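PDB 6EIB: diguanylate cyclase from Vibrio cholerae serotype O1, which condenses two molecules of GTP into the second messenger cyclic di-GMP, with magnesium as cofactor, through its GGDEF-type domain and is involved in biofilm formation. Local coordinates for residues V91-A94 with F95-E99; S124-H127 with H128-D132; S140-A143 with L144-K148. All coordinates share one frame; numbering follows the deposited sequence.

Contact 1. Residues V91-A94 with F95-E99; sequences VETA and FHLAE. With SO4 (sulfate ion), chain E.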
# COMPACT_ATOMS: atom_id res chain seq x y z
N VAL A 91 4.80 -11.88 -6.30
CA VAL A 91 3.52 -11.21 -6.03
C VAL A 91 2.75 -11.86 -4.86
O VAL A 91 2.15 -11.15 -4.07
CB VAL A 91 2.64 -11.12 -7.32
CG1 VAL A 91 2.13 -12.50 -7.75
CG2 VAL A 91 1.49 -10.10 -7.15
N GLU A 92 2.79 -13.19 -4.74
CA GLU A 92 2.11 -13.89 -3.63
C GLU A 92 2.62 -13.51 -2.27
O GLU A 92 1.83 -13.41 -1.32
CB GLU A 92 2.21 -15.42 -3.76
CG GLU A 92 1.20 -16.09 -4.70
CD GLU A 92 1.60 -16.09 -6.18
OE1 GLU A 92 2.68 -15.59 -6.53
OE2 GLU A 92 0.84 -16.64 -7.01
N THR A 93 3.92 -13.32 -2.15
CA THR A 93 4.51 -12.89 -0.89
C THR A 93 3.95 -11.50 -0.57
O THR A 93 3.47 -11.26 0.54
CB THR A 93 6.03 -12.86 -0.98
OG1 THR A 93 6.51 -14.16 -1.35
CG2 THR A 93 6.65 -12.44 0.36
N ALA A 94 3.92 -10.62 -1.57
CA ALA A 94 3.38 -9.28 -1.38
C ALA A 94 1.90 -9.34 -0.98
O ALA A 94 1.47 -8.56 -0.14
CB ALA A 94 3.54 -8.44 -2.67
N PHE A 95 1.14 -10.25 -1.57
CA PHE A 95 -0.26 -10.38 -1.24
C PHE A 95 -0.40 -10.77 0.24
O PHE A 95 -1.19 -10.17 0.98
CB PHE A 95 -0.91 -11.42 -2.14
CG PHE A 95 -2.37 -11.61 -1.86
CD1 PHE A 95 -3.32 -10.69 -2.34
CD2 PHE A 95 -2.81 -12.68 -1.11
CE1 PHE A 95 -4.68 -10.87 -2.06
CE2 PHE A 95 -4.17 -12.87 -0.83
CZ PHE A 95 -5.10 -11.96 -1.30
N HIS A 96 0.39 -11.74 0.66
CA HIS A 96 0.34 -12.16 2.04
C HIS A 96 0.69 -11.00 2.98
O HIS A 96 0.01 -10.79 3.98
CB HIS A 96 1.29 -13.32 2.28
CG HIS A 96 0.86 -14.59 1.63
ND1 HIS A 96 -0.47 -14.93 1.48
CD2 HIS A 96 1.57 -15.63 1.13
CE1 HIS A 96 -0.56 -16.11 0.89
NE2 HIS A 96 0.67 -16.56 0.68
N LEU A 97 1.72 -10.23 2.64
CA LEU A 97 2.06 -9.06 3.44
C LEU A 97 0.91 -8.07 3.46
O LEU A 97 0.57 -7.49 4.51
CB LEU A 97 3.30 -8.39 2.89
CG LEU A 97 4.55 -9.27 3.00
CD1 LEU A 97 5.70 -8.60 2.27
CD2 LEU A 97 4.89 -9.59 4.49
N ALA A 98 0.29 -7.89 2.30
CA ALA A 98 -0.80 -6.93 2.24
C ALA A 98 -1.93 -7.35 3.16
O ALA A 98 -2.50 -6.50 3.86
CB ALA A 98 -1.29 -6.78 0.82
N GLU A 99 -2.25 -8.65 3.18
CA GLU A 99 -3.32 -9.15 4.03
C GLU A 99 -3.03 -8.96 5.52
O GLU A 99 -3.95 -8.67 6.31
CB GLU A 99 -3.58 -10.64 3.77
CG GLU A 99 -4.39 -10.98 2.52
CD GLU A 99 -5.88 -10.57 2.61
OE1 GLU A 99 -6.33 -10.02 3.64
OE2 GLU A 99 -6.62 -10.84 1.66
S SO4 E . 6.31 -12.70 -9.80
O1 SO4 E . 6.17 -11.24 -9.79
O2 SO4 E . 6.05 -13.20 -8.46
O3 SO4 E . 5.37 -13.29 -10.74
O4 SO4 E . 7.70 -13.06 -10.15
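Helix 91-107 starts its first turn with Val91 O accepting the N-H of Phe95, while Val91 N donates to O2 of a sulfate ion, 2.8 Å away. Bound to the first N-H of the helix, the ion, probably from the crystallisation liquor, is also held by His90 ND1 and Ser125 OG; the helix dipole would be expected to favour a negative group here. Beyond it the i to i+4 pattern runs on through His96 N to Glu92 O (3.0 Å), Leu97 N to Thr93 O and Ala98 N to Ala94 O. Glu92 O has a second neighbour: it lies 3.2 Å above one face of the His96 imidazole, nearer the rim than the centre, with CG and CD2 each 3.3 Å from it. His96 CG stands anti to its own carbonyl carbon (chi1 -69°), which carries the ring back over the preceding turn. Leu97 leans the same way, its CG 3.3 Å from Thr93 O. In the GGDEF domain this helix packs on the central sheet: Ala94 and Ala98 both touch Val123 of strand 119-125, with Ala94 also on Ser32 and Ala98 on Ile34 of strand 31-38. Phe95 swings its ring out the other way, CG anti to the backbone N, onto Cys155 and Ile157 of strand 154-157; its CB stays with the first turn, 3.5 Å from Glu92 O.

Contact 2. Residues S124-H127 with H128-D132; sequences SSLH and HGDHD. With EDO (1,2-ethanediol), chain O; SO4 (sulfate ion), chain E.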
# COMPACT_ATOMS: atom_id res chain seq x y z
N SER A 124 0.07 -6.13 -7.33
CA SER A 124 0.50 -6.69 -8.58
C SER A 124 2.00 -6.72 -8.55
O SER A 124 2.63 -6.43 -7.52
CB SER A 124 0.00 -5.85 -9.78
OG SER A 124 0.16 -6.57 -11.01
N SER A 125 2.58 -7.04 -9.69
CA SER A 125 4.03 -7.06 -9.80
C SER A 125 4.49 -6.85 -11.24
O SER A 125 3.69 -6.93 -12.17
CB SER A 125 4.58 -8.37 -9.24
OG SER A 125 4.21 -9.44 -10.08
N LEU A 126 5.80 -6.65 -11.42
CA LEU A 126 6.35 -6.45 -12.76
C LEU A 126 6.00 -7.64 -13.66
O LEU A 126 6.14 -8.79 -13.25
CB LEU A 126 7.88 -6.31 -12.68
CG LEU A 126 8.72 -6.23 -13.96
CD1 LEU A 126 8.50 -4.94 -14.66
CD2 LEU A 126 10.21 -6.47 -13.66
N HIS A 127 5.49 -7.35 -14.87
CA HIS A 127 5.24 -8.37 -15.90
C HIS A 127 6.23 -8.15 -17.07
O HIS A 127 6.74 -7.04 -17.26
CB HIS A 127 3.79 -8.34 -16.42
CG HIS A 127 2.75 -8.75 -15.42
ND1 HIS A 127 1.42 -8.87 -15.74
CD2 HIS A 127 2.85 -9.04 -14.09
CE1 HIS A 127 0.74 -9.25 -14.68
NE2 HIS A 127 1.58 -9.35 -13.66
N HIS A 128 6.46 -9.16 -17.89
CA HIS A 128 7.42 -9.00 -19.00
C HIS A 128 7.13 -7.87 -20.02
O HIS A 128 8.05 -7.16 -20.44
CB HIS A 128 7.57 -10.34 -19.70
CG HIS A 128 8.29 -11.34 -18.86
ND1 HIS A 128 9.59 -11.15 -18.43
CD2 HIS A 128 7.88 -12.50 -18.29
CE1 HIS A 128 9.96 -12.16 -17.67
NE2 HIS A 128 8.94 -13.00 -17.57
N GLY A 129 5.89 -7.65 -20.38
CA GLY A 129 5.61 -6.60 -21.35
C GLY A 129 5.67 -5.18 -20.81
O GLY A 129 5.44 -4.23 -21.56
N ASP A 130 5.92 -5.02 -19.51
CA ASP A 130 5.96 -3.70 -18.88
C ASP A 130 7.08 -2.78 -19.37
O ASP A 130 8.22 -3.22 -19.52
CB ASP A 130 6.11 -3.82 -17.36
CG ASP A 130 4.91 -4.43 -16.68
OD1 ASP A 130 3.83 -4.55 -17.33
OD2 ASP A 130 5.01 -4.78 -15.46
N HIS A 131 6.78 -1.49 -19.55
CA HIS A 131 7.84 -0.55 -19.93
C HIS A 131 7.89 0.64 -19.00
O HIS A 131 8.77 1.48 -19.13
CB HIS A 131 7.69 -0.11 -21.38
CG HIS A 131 7.63 -1.27 -22.33
ND1 HIS A 131 6.51 -1.56 -23.08
CD2 HIS A 131 8.53 -2.24 -22.58
CE1 HIS A 131 6.75 -2.66 -23.78
NE2 HIS A 131 7.97 -3.09 -23.49
N ASP A 132 6.95 0.73 -18.07
CA ASP A 132 6.96 1.86 -17.17
C ASP A 132 6.43 1.44 -15.83
O ASP A 132 5.72 0.43 -15.78
CB ASP A 132 6.15 3.02 -17.75
CG ASP A 132 6.43 4.33 -17.04
OD1 ASP A 132 5.76 4.60 -16.01
OD2 ASP A 132 7.34 5.07 -17.48
C1 EDO O . 10.97 -10.14 -21.13
O1 EDO O . 10.12 -11.16 -21.66
C2 EDO O . 10.31 -8.79 -21.38
O2 EDO O . 10.80 -7.82 -20.45
S SO4 E . 6.31 -12.70 -9.80
O1 SO4 E . 6.17 -11.24 -9.79
O2 SO4 E . 6.05 -13.20 -8.46
O3 SO4 E . 5.37 -13.29 -10.74
O4 SO4 E . 7.70 -13.06 -10.15
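Asp130 holds its CG anti to the carbonyl carbon (chi1 -67°), and with chi2 at -13° this swings OD2 back to the backbone N-H of His127, three residues earlier. The bond is short and almost straight, 2.7 Å from His127 N to Asp130 OD2 with 175° at the hydrogen, although the donor stands well above the carboxylate plane. A return bond from Asp130 N, which approaches His127 O from above the carbonyl plane (3.1 Å), closes the type I beta turn His127 to Asp130, so one aspartate grips both the N-H and the C=O of His127. Leu126 runs past the aspartate in the opposite direction, bringing CD1 to 3.8 Å from Asp130 CB and 3.6 Å from Asp130 OD2. At the end of the strand, Ser125 OG gives a hydrogen bond to sulfate O1 (2.7 Å), while an ethanediol, probably from the crystallisation liquor, bonds His128 O weakly and lies beside the imidazole of His128. The buried carboxylate of Asp130 has a second partner in Arg139 of helix 133-148, a salt bridge that would be expected to stabilise its negative charge. The turn lies in the loop that joins strand 119-125 to helix 133-148, whose N-cap is Asp132, with Leu126 touching Ile136 of that helix and Phe21 and Ala24 of helix 10-27.

Contact 3. Residues S140-A143 with L144-K148; sequences SDQA and LYKAK. With SO4 (sulfate ion), chain G.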
# COMPACT_ATOMS: atom_id res chain seq x y z
N SER A 140 -2.08 -2.68 -9.85
CA SER A 140 -2.36 -2.70 -8.42
C SER A 140 -3.52 -1.76 -8.12
O SER A 140 -4.34 -2.04 -7.26
CB SER A 140 -1.13 -2.35 -7.56
OG SER A 140 -0.66 -1.03 -7.74
N ASP A 141 -3.60 -0.63 -8.84
CA ASP A 141 -4.69 0.31 -8.63
C ASP A 141 -6.01 -0.36 -9.02
O ASP A 141 -7.03 -0.18 -8.32
CB ASP A 141 -4.44 1.60 -9.45
CG ASP A 141 -5.42 2.74 -9.10
OD1 ASP A 141 -5.86 2.84 -7.94
OD2 ASP A 141 -5.76 3.54 -10.02
N GLN A 142 -6.01 -1.13 -10.10
CA GLN A 142 -7.26 -1.78 -10.53
C GLN A 142 -7.71 -2.88 -9.58
O GLN A 142 -8.91 -3.05 -9.31
CB GLN A 142 -7.10 -2.38 -11.94
CG GLN A 142 -8.42 -2.79 -12.54
CD GLN A 142 -8.27 -3.63 -13.79
OE1 GLN A 142 -8.46 -4.85 -13.75
NE2 GLN A 142 -7.92 -2.99 -14.91
N ALA A 143 -6.74 -3.61 -9.04
CA ALA A 143 -6.99 -4.63 -8.05
C ALA A 143 -7.49 -3.99 -6.78
O ALA A 143 -8.31 -4.57 -6.08
CB ALA A 143 -5.66 -5.49 -7.77
N LEU A 144 -6.98 -2.81 -6.44
CA LEU A 144 -7.50 -2.10 -5.28
C LEU A 144 -8.98 -1.76 -5.45
O LEU A 144 -9.83 -2.06 -4.59
CB LEU A 144 -6.67 -0.82 -5.06
CG LEU A 144 -7.19 0.25 -4.09
CD1 LEU A 144 -7.36 -0.28 -2.62
CD2 LEU A 144 -6.21 1.43 -4.05
N TYR A 145 -9.33 -1.19 -6.60
CA TYR A 145 -10.73 -0.84 -6.84
C TYR A 145 -11.61 -2.07 -7.00
O TYR A 145 -12.82 -2.03 -6.68
CB TYR A 145 -10.83 0.18 -8.02
CG TYR A 145 -10.50 1.56 -7.46
CD1 TYR A 145 -9.18 1.92 -7.17
CD2 TYR A 145 -11.52 2.48 -7.12
CE1 TYR A 145 -8.86 3.13 -6.60
CE2 TYR A 145 -11.20 3.72 -6.54
CZ TYR A 145 -9.87 4.03 -6.28
OH TYR A 145 -9.50 5.25 -5.70
N LYS A 146 -11.03 -3.15 -7.49
CA LYS A 146 -11.77 -4.41 -7.56
C LYS A 146 -12.08 -4.88 -6.11
O LYS A 146 -13.21 -5.29 -5.78
CB LYS A 146 -10.95 -5.43 -8.33
CG LYS A 146 -11.59 -6.77 -8.69
CD LYS A 146 -10.53 -7.69 -9.36
CE LYS A 146 -9.71 -6.95 -10.47
NZ LYS A 146 -8.41 -7.64 -10.91
N ALA A 147 -11.08 -4.78 -5.23
CA ALA A 147 -11.27 -5.13 -3.82
C ALA A 147 -12.40 -4.31 -3.19
O ALA A 147 -13.29 -4.83 -2.51
CB ALA A 147 -9.95 -4.91 -3.05
N LYS A 148 -12.38 -3.01 -3.44
CA LYS A 148 -13.37 -2.07 -2.91
C LYS A 148 -14.81 -2.36 -3.36
O LYS A 148 -15.76 -1.95 -2.69
CB LYS A 148 -12.97 -0.65 -3.29
CG LYS A 148 -11.71 -0.19 -2.59
CD LYS A 148 -11.25 1.17 -3.15
CE LYS A 148 -12.16 2.30 -2.74
NZ LYS A 148 -11.90 2.62 -1.32
S SO4 G . -7.21 -5.06 -18.54
O1 SO4 G . -6.84 -4.50 -17.25
O2 SO4 G . -8.17 -6.14 -18.33
O3 SO4 G . -7.84 -4.03 -19.36
O4 SO4 G . -6.00 -5.57 -19.19
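At the edge of the Tyr145 ring, and in its plane, sits Asp141 O, 3.2 Å from Tyr145 CD1, while Lys148 CD lies over the centre of one face, 4.1 Å above the plane. Asp141 OD1 comes to 3.3 Å from Tyr145 CE1, off the ring plane, and the carboxylate is turned 85° from the ring. Asp141 owes this reach to a CG placed anti to the backbone N (chi1 -170°), which brings the carboxylate alongside the following turn. Asp141 O is also the acceptor of Tyr145 N at 3.0 Å. Gln142 stretches out from the helix and donates from NE2 to O1 of a sulfate ion (3.0 Å), an anion also bonded by Arg138 and Tyr158. Lys146 crosses Gln142 at an angle and bends at chi3, but its NZ stays 4.0 Å from Gln142 OE1; its CB rests on Gln142 O at 3.3 Å. On the buried side, Leu144 CB packs over Ser140 O and Asp141 O, and Ser140 OG is hydrogen-bonded to Ser35 OG on strand 31-38. The methyl of Ala147 touches Arg154 and Cys156 of strand 154-157. The pairs Asp141-Tyr145 and Gln142-Lys146 are i to i+4 contacts along helix 133-148, the helix of the beta-alpha-beta unit formed with strands 119-125 and 154-157 of the GGDEF domain, with the Leu144 side chain touching Asp37, a magnesium ligand by similarity.

Overall arrangement
The three contacts follow one another along the chain, with contact 2 touching both of the others. Val91 CB of contact 1 lies 3.6 Å from Ser125 OG of contact 2, and one sulfate joins the two. From strand 119-125, Ser124 CB packs 3.8 Å from Ser140 N of contact 3, on helix 133-148. Contacts 1 and 3 do not touch: their nearest atoms are about 8 Å apart and their centres about 14 Å. Contact 3 comes closest to the magnesium site inferred by similarity, with the Leu144 side chain about 4 Å from that of Asp37 and the Tyr145 side chain about 7 Å from that of Glu80, the predicted proton acceptor. Contact 2 is remote from these residues.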